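Local coordinates for amino acid adenylation domain-containing protein (Bacillus stratosphericus LAMA 585, PDB 6ULY), which probably selects an alpha-keto acid and activates it with ATP as an acyl adenylate, serving as the adenylation domain of a depsipeptide-making nonribosomal peptide synthetase module, at residues A251-W256 with N279-E284; F273-I278 with H311-L316. All blocks are in the same frame, centred on the assembly; numbering follows the deposited sequence.

Contact 1 (A251-W256 with N279-E284); sequences AQPLRW and NDYEKE. With SO4 (sulfate ion), chain N; SO4 (sulfate ion), chain O.
P253 and L254 share the side chain of Y281 between them, the proline at its hydroxyl end and the leucine at its root. CG of P253 lies 3.7 Å from CE2 of Y281, and its CD approaches the phenol oxygen OH of Y281 at 3.4 Å; pyrrolidine and phenol cross at roughly a right angle. L254 works with both methyls: CD2 packs on CB of Y281 at 3.9 Å, while CD1 reaches CG of E284 at 3.7 Å. A chi1 of 35° sets that CG between the backbone N and carbonyl carbon of E284, and a bend at chi2 turns the carboxylate off, leaving CB and CG to touch.

In this AMP-binding fold of the ANL superfamily, proline and leucine come from one type I turn, Q252 to R255, and Y281 from another, N279 to E282; Y281 is also N-cap of the short helix 282-285, to which E284 belongs. R255 N to Q252 O (2.8 Å) and W256 N to P253 O (2.9 Å) hold the first turn.

Further out, buried P253 also packs on M277 and I278 of helix 272-279. The extended R255, with CG of Q252 over one guanidinium face, binds two sulfates, probably from the crystallisation liquor.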
loop_
_atom_site.group_PDB
_atom_site.type_symbol
_atom_site.label_atom_id
_atom_site.label_comp_id
_atom_site.label_asym_id
_atom_site.label_seq_id
_atom_site.Cartn_x
_atom_site.Cartn_y
_atom_site.Cartn_z
ATOM N N ALA A 251 29.912 -6.106 6.168
ATOM C CA ALA A 251 31.041 -5.415 6.785
ATOM C C ALA A 251 32.320 -5.616 5.978
ATOM O O ALA A 251 33.077 -4.664 5.760
ATOM C CB ALA A 251 31.231 -5.899 8.222
ATOM N N GLN A 252 32.576 -6.843 5.523
ATOM C CA GLN A 252 33.767 -7.163 4.732
ATOM C C GLN A 252 33.357 -8.112 3.616
ATOM O O GLN A 252 33.489 -9.337 3.736
ATOM C CB GLN A 252 34.862 -7.787 5.605
ATOM C CG GLN A 252 35.184 -7.018 6.882
ATOM C CD GLN A 252 35.961 -5.740 6.623
ATOM O OE1 GLN A 252 36.696 -5.636 5.640
ATOM N NE2 GLN A 252 35.800 -4.760 7.508
ATOM N N PRO A 253 32.852 -7.577 2.502
ATOM C CA PRO A 253 32.361 -8.456 1.427
ATOM C C PRO A 253 33.362 -9.508 0.972
ATOM O O PRO A 253 32.951 -10.610 0.581
ATOM C CB PRO A 253 32.033 -7.467 0.299
ATOM C CG PRO A 253 31.714 -6.189 1.006
ATOM C CD PRO A 253 32.622 -6.151 2.205
ATOM N N LEU A 254 34.661 -9.211 1.007
ATOM C CA LEU A 254 35.647 -10.192 0.562
ATOM C C LEU A 254 35.642 -11.450 1.418
ATOM O O LEU A 254 36.211 -12.464 1.000
ATOM C CB LEU A 254 37.044 -9.576 0.556
ATOM C CG LEU A 254 37.321 -8.572 -0.565
ATOM C CD1 LEU A 254 38.751 -8.062 -0.468
ATOM C CD2 LEU A 254 37.057 -9.174 -1.942
ATOM N N ARG A 255 35.015 -11.416 2.595
ATOM C CA ARG A 255 34.845 -12.638 3.370
ATOM C C ARG A 255 34.112 -13.710 2.578
ATOM O O ARG A 255 34.355 -14.904 2.783
ATOM C CB ARG A 255 34.093 -12.336 4.660
ATOM C CG ARG A 255 34.966 -11.709 5.707
ATOM C CD ARG A 255 34.175 -11.209 6.889
ATOM N NE ARG A 255 35.068 -10.605 7.864
ATOM C CZ ARG A 255 34.681 -9.820 8.861
ATOM N NH1 ARG A 255 33.399 -9.524 9.024
ATOM N NH2 ARG A 255 35.589 -9.326 9.693
ATOM N N TRP A 256 33.198 -13.312 1.693
ATOM C CA TRP A 256 32.566 -14.280 0.804
ATOM C C TRP A 256 33.623 -15.128 0.111
ATOM O O TRP A 256 33.539 -16.361 0.091
ATOM C CB TRP A 256 31.696 -13.551 -0.224
ATOM C CG TRP A 256 30.593 -14.371 -0.831
ATOM C CD1 TRP A 256 30.180 -15.618 -0.452
ATOM C CD2 TRP A 256 29.752 -13.988 -1.928
ATOM N NE1 TRP A 256 29.140 -16.034 -1.249
ATOM C CE2 TRP A 256 28.858 -15.052 -2.162
ATOM C CE3 TRP A 256 29.675 -12.851 -2.740
ATOM C CZ2 TRP A 256 27.896 -15.009 -3.170
ATOM C CZ3 TRP A 256 28.720 -12.812 -3.741
ATOM C CH2 TRP A 256 27.842 -13.884 -3.946
ATOM N N ASN A 279 32.728 -6.646 -6.814
ATOM C CA ASN A 279 33.392 -5.970 -7.925
ATOM C C ASN A 279 34.030 -4.657 -7.487
ATOM O O ASN A 279 34.999 -4.204 -8.106
ATOM C CB ASN A 279 32.401 -5.719 -9.060
ATOM C CG ASN A 279 31.948 -7.001 -9.729
ATOM O OD1 ASN A 279 32.584 -8.045 -9.585
ATOM N ND2 ASN A 279 30.851 -6.928 -10.472
ATOM N N ASP A 280 33.505 -4.029 -6.433
ATOM C CA ASP A 280 34.093 -2.789 -5.941
ATOM C C ASP A 280 35.467 -2.998 -5.321
ATOM O O ASP A 280 36.143 -2.011 -5.015
ATOM C CB ASP A 280 33.174 -2.131 -4.908
ATOM C CG ASP A 280 31.875 -1.623 -5.511
ATOM O OD1 ASP A 280 31.846 -1.317 -6.724
ATOM O OD2 ASP A 280 30.881 -1.522 -4.760
ATOM N N TYR A 281 35.891 -4.248 -5.127
ATOM C CA TYR A 281 37.153 -4.577 -4.478
ATOM C C TYR A 281 38.164 -5.168 -5.457
ATOM O O TYR A 281 38.961 -6.030 -5.081
ATOM C CB TYR A 281 36.922 -5.555 -3.327
ATOM C CG TYR A 281 36.243 -4.967 -2.114
ATOM C CD1 TYR A 281 36.981 -4.561 -1.007
ATOM C CD2 TYR A 281 34.862 -4.832 -2.064
ATOM C CE1 TYR A 281 36.362 -4.027 0.111
ATOM C CE2 TYR A 281 34.235 -4.301 -0.953
ATOM C CZ TYR A 281 34.988 -3.898 0.131
ATOM O OH TYR A 281 34.365 -3.368 1.237
ATOM N N GLU A 282 38.149 -4.725 -6.717
ATOM C CA GLU A 282 39.050 -5.323 -7.698
ATOM C C GLU A 282 40.511 -5.100 -7.323
ATOM O O GLU A 282 41.360 -5.966 -7.568
ATOM C CB GLU A 282 38.771 -4.767 -9.094
ATOM C CG GLU A 282 39.120 -3.304 -9.277
ATOM C CD GLU A 282 38.940 -2.847 -10.711
ATOM O OE1 GLU A 282 38.944 -3.710 -11.615
ATOM O OE2 GLU A 282 38.791 -1.627 -10.933
ATOM N N LYS A 283 40.825 -3.943 -6.737
ATOM C CA LYS A 283 42.204 -3.660 -6.354
ATOM C C LYS A 283 42.726 -4.715 -5.386
ATOM O O LYS A 283 43.772 -5.331 -5.622
ATOM C CB LYS A 283 42.302 -2.266 -5.730
ATOM N N GLU A 284 41.999 -4.943 -4.293
ATOM C CA GLU A 284 42.433 -5.904 -3.289
ATOM C C GLU A 284 42.203 -7.346 -3.724
ATOM O O GLU A 284 42.834 -8.253 -3.168
ATOM C CB GLU A 284 41.732 -5.636 -1.950
ATOM C CG GLU A 284 40.292 -5.144 -2.046
ATOM C CD GLU A 284 40.177 -3.622 -2.148
ATOM O OE1 GLU A 284 40.542 -2.921 -1.178
ATOM O OE2 GLU A 284 39.721 -3.128 -3.203
HETATM S S SO4 N . 33.808 -6.826 11.623
HETATM O O1 SO4 N . 32.889 -7.460 10.720
HETATM O O2 SO4 N . 33.085 -5.943 12.497
HETATM O O3 SO4 N . 34.478 -7.828 12.404
HETATM O O4 SO4 N . 34.776 -6.073 10.874
HETATM S S SO4 O . 38.070 -11.876 11.186
HETATM O O1 SO4 O . 37.104 -12.572 10.386
HETATM O O2 SO4 O . 38.404 -10.630 10.556
HETATM O O3 SO4 O . 37.522 -11.622 12.488
HETATM O O4 SO4 O . 39.252 -12.679 11.312
#

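Contact 2 (F273-I278 with H311-L316); sequences FAFAMI and HRFLHL
F313 reaches across from helix 307-317 to F275 and I278 on helix 272-279; the nearest CA atoms of the two segments, those of F275 and F313, are 6.4 Å apart. With CG of F313 anti to its backbone N (chi1 -172°), CB carries the ring away from its own helix toward the other.

Beyond CB, CG is the first atom to meet a partner, CD2 of F275. On one flank, CD2 of F313 lies 3.5 Å from the backbone O of F275 and 3.6 Å from CD2 of F275. Next, CE2 of F313 meets CB of I278 at 3.7 Å, with CG2 of the isoleucine close behind. On the other flank CD1 and CE1, and CZ at the tip, all border CD2 and CE2 of F275. Every ring carbon of F313 is thus near CD2 of F275, because that atom sits over the centre of one face.

The result is a T-shaped, edge-to-face pair with centroids 4.7 Å apart and planes at 62°, F275 supplying the edge. I327 of strand 327-333 touches both phenylalanines, placing them in the helix-on-sheet core of the AMP-binding fold, where neighbouring helices pack against a largely parallel sheet.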
loop_
_atom_site.group_PDB
_atom_site.type_symbol
_atom_site.label_atom_id
_atom_site.label_comp_id
_atom_site.label_asym_id
_atom_site.label_seq_id
_atom_site.Cartn_x
_atom_site.Cartn_y
_atom_site.Cartn_z
ATOM N N PHE A 273 23.308 -7.200 -5.706
ATOM C CA PHE A 273 24.117 -6.172 -5.056
ATOM C C PHE A 273 25.400 -6.759 -4.482
ATOM O O PHE A 273 26.452 -6.106 -4.496
ATOM C CB PHE A 273 23.311 -5.471 -3.953
ATOM C CG PHE A 273 23.166 -6.278 -2.687
ATOM C CD1 PHE A 273 22.012 -6.997 -2.440
ATOM C CD2 PHE A 273 24.176 -6.302 -1.735
ATOM C CE1 PHE A 273 21.874 -7.739 -1.280
ATOM C CE2 PHE A 273 24.042 -7.044 -0.578
ATOM C CZ PHE A 273 22.888 -7.764 -0.352
ATOM N N ALA A 274 25.334 -7.986 -3.960
ATOM C CA ALA A 274 26.524 -8.599 -3.384
ATOM C C ALA A 274 27.593 -8.809 -4.446
ATOM O O ALA A 274 28.784 -8.594 -4.190
ATOM C CB ALA A 274 26.162 -9.924 -2.714
ATOM N N PHE A 275 27.188 -9.221 -5.649
ATOM C CA PHE A 275 28.147 -9.353 -6.738
ATOM C C PHE A 275 28.766 -8.004 -7.074
ATOM O O PHE A 275 29.976 -7.908 -7.318
ATOM C CB PHE A 275 27.473 -9.953 -7.970
ATOM C CG PHE A 275 26.976 -11.359 -7.766
ATOM C CD1 PHE A 275 25.774 -11.597 -7.116
ATOM C CD2 PHE A 275 27.705 -12.443 -8.231
ATOM C CE1 PHE A 275 25.315 -12.886 -6.926
ATOM C CE2 PHE A 275 27.248 -13.736 -8.045
ATOM C CZ PHE A 275 26.051 -13.957 -7.393
ATOM N N ALA A 276 27.953 -6.948 -7.079
ATOM C CA ALA A 276 28.485 -5.616 -7.344
ATOM C C ALA A 276 29.403 -5.157 -6.221
ATOM O O ALA A 276 30.409 -4.484 -6.472
ATOM C CB ALA A 276 27.340 -4.627 -7.541
ATOM N N MET A 277 29.075 -5.505 -4.973
ATOM C CA MET A 277 29.941 -5.139 -3.858
ATOM C C MET A 277 31.321 -5.765 -4.016
ATOM O O MET A 277 32.340 -5.099 -3.804
ATOM C CB MET A 277 29.308 -5.566 -2.531
ATOM C CG MET A 277 28.122 -4.724 -2.100
ATOM S SD MET A 277 27.411 -5.249 -0.522
ATOM C CE MET A 277 28.606 -4.591 0.634
ATOM N N ILE A 278 31.374 -7.045 -4.397
ATOM C CA ILE A 278 32.660 -7.705 -4.613
ATOM C C ILE A 278 33.426 -7.020 -5.738
ATOM O O ILE A 278 34.643 -6.817 -5.647
ATOM C CB ILE A 278 32.447 -9.204 -4.900
ATOM C CG1 ILE A 278 31.849 -9.907 -3.678
ATOM C CG2 ILE A 278 33.759 -9.869 -5.297
ATOM C CD1 ILE A 278 32.840 -10.149 -2.556
ATOM N N HIS A 311 29.202 -10.362 -15.428
ATOM C CA HIS A 311 30.346 -10.565 -16.311
ATOM C C HIS A 311 31.628 -10.063 -15.661
ATOM O O HIS A 311 32.660 -10.744 -15.686
ATOM C CB HIS A 311 30.117 -9.866 -17.649
ATOM C CG HIS A 311 31.228 -10.072 -18.630
ATOM N ND1 HIS A 311 32.067 -9.055 -19.033
ATOM C CD2 HIS A 311 31.650 -11.185 -19.277
ATOM C CE1 HIS A 311 32.950 -9.529 -19.894
ATOM N NE2 HIS A 311 32.718 -10.819 -20.060
ATOM N N ARG A 312 31.583 -8.864 -15.074
ATOM C CA ARG A 312 32.750 -8.350 -14.365
ATOM C C ARG A 312 33.102 -9.243 -13.184
ATOM O O ARG A 312 34.280 -9.482 -12.901
ATOM C CB ARG A 312 32.488 -6.917 -13.899
ATOM C CG ARG A 312 33.688 -6.230 -13.266
ATOM C CD ARG A 312 34.741 -5.889 -14.306
ATOM N NE ARG A 312 36.059 -5.690 -13.709
ATOM C CZ ARG A 312 37.171 -5.483 -14.406
ATOM N NH1 ARG A 312 37.131 -5.443 -15.733
ATOM N NH2 ARG A 312 38.327 -5.314 -13.778
ATOM N N PHE A 313 32.086 -9.748 -12.485
ATOM C CA PHE A 313 32.318 -10.651 -11.364
ATOM C C PHE A 313 33.070 -11.897 -11.814
ATOM O O PHE A 313 34.026 -12.330 -11.160
ATOM C CB PHE A 313 30.973 -11.017 -10.737
ATOM C CG PHE A 313 31.070 -11.784 -9.455
ATOM C CD1 PHE A 313 31.154 -13.167 -9.464
ATOM C CD2 PHE A 313 31.024 -11.126 -8.237
ATOM C CE1 PHE A 313 31.215 -13.874 -8.285
ATOM C CE2 PHE A 313 31.084 -11.826 -7.056
ATOM C CZ PHE A 313 31.183 -13.205 -7.078
ATOM N N LEU A 314 32.652 -12.487 -12.938
ATOM C CA LEU A 314 33.322 -13.682 -13.441
ATOM C C LEU A 314 34.725 -13.359 -13.940
ATOM O O LEU A 314 35.647 -14.171 -13.795
ATOM C CB LEU A 314 32.491 -14.315 -14.557
ATOM C CG LEU A 314 31.094 -14.808 -14.165
ATOM C CD1 LEU A 314 30.263 -15.092 -15.409
ATOM C CD2 LEU A 314 31.182 -16.046 -13.281
ATOM N N HIS A 315 34.903 -12.179 -14.536
ATOM C CA HIS A 315 36.213 -11.782 -15.038
ATOM C C HIS A 315 37.183 -11.540 -13.887
ATOM O O HIS A 315 38.319 -12.028 -13.904
ATOM C CB HIS A 315 36.065 -10.532 -15.907
ATOM C CG HIS A 315 37.330 -10.096 -16.577
ATOM N ND1 HIS A 315 38.100 -9.053 -16.109
ATOM C CD2 HIS A 315 37.952 -10.551 -17.691
ATOM C CE1 HIS A 315 39.146 -8.889 -16.899
ATOM N NE2 HIS A 315 39.080 -9.787 -17.867
ATOM N N LEU A 316 36.740 -10.804 -12.864
ATOM C CA LEU A 316 37.616 -10.491 -11.741
ATOM C C LEU A 316 38.077 -11.751 -11.023
ATOM O O LEU A 316 39.225 -11.830 -10.568
ATOM C CB LEU A 316 36.902 -9.564 -10.756
ATOM C CG LEU A 316 36.816 -8.081 -11.118
ATOM C CD1 LEU A 316 35.915 -7.351 -10.138
ATOM C CD2 LEU A 316 38.193 -7.444 -11.137
#

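In the fold
Contacts 1 and 2 lie with their centres about 9 Å apart, on the same side of the chain's centre. Their segments alternate in sequence, 251-256, 273-278, 279-284 and 311-316, so helix 272-279 and the turn after it meet partners from both earlier and later in the chain. Strands 267-270, 297-301 and 327-333, adjacent and parallel in the nine-stranded sheet, are interleaved with these helices. Direct bridges join the two sites: E282 OE1 forms a salt bridge with R312 NH2 (2.8 Å), and W256 makes an edge-to-face pair with F275. Packing thus runs from the surface turns to a buried core whose F275 side chain is about 10 Å from the bound keto acyl adenylate.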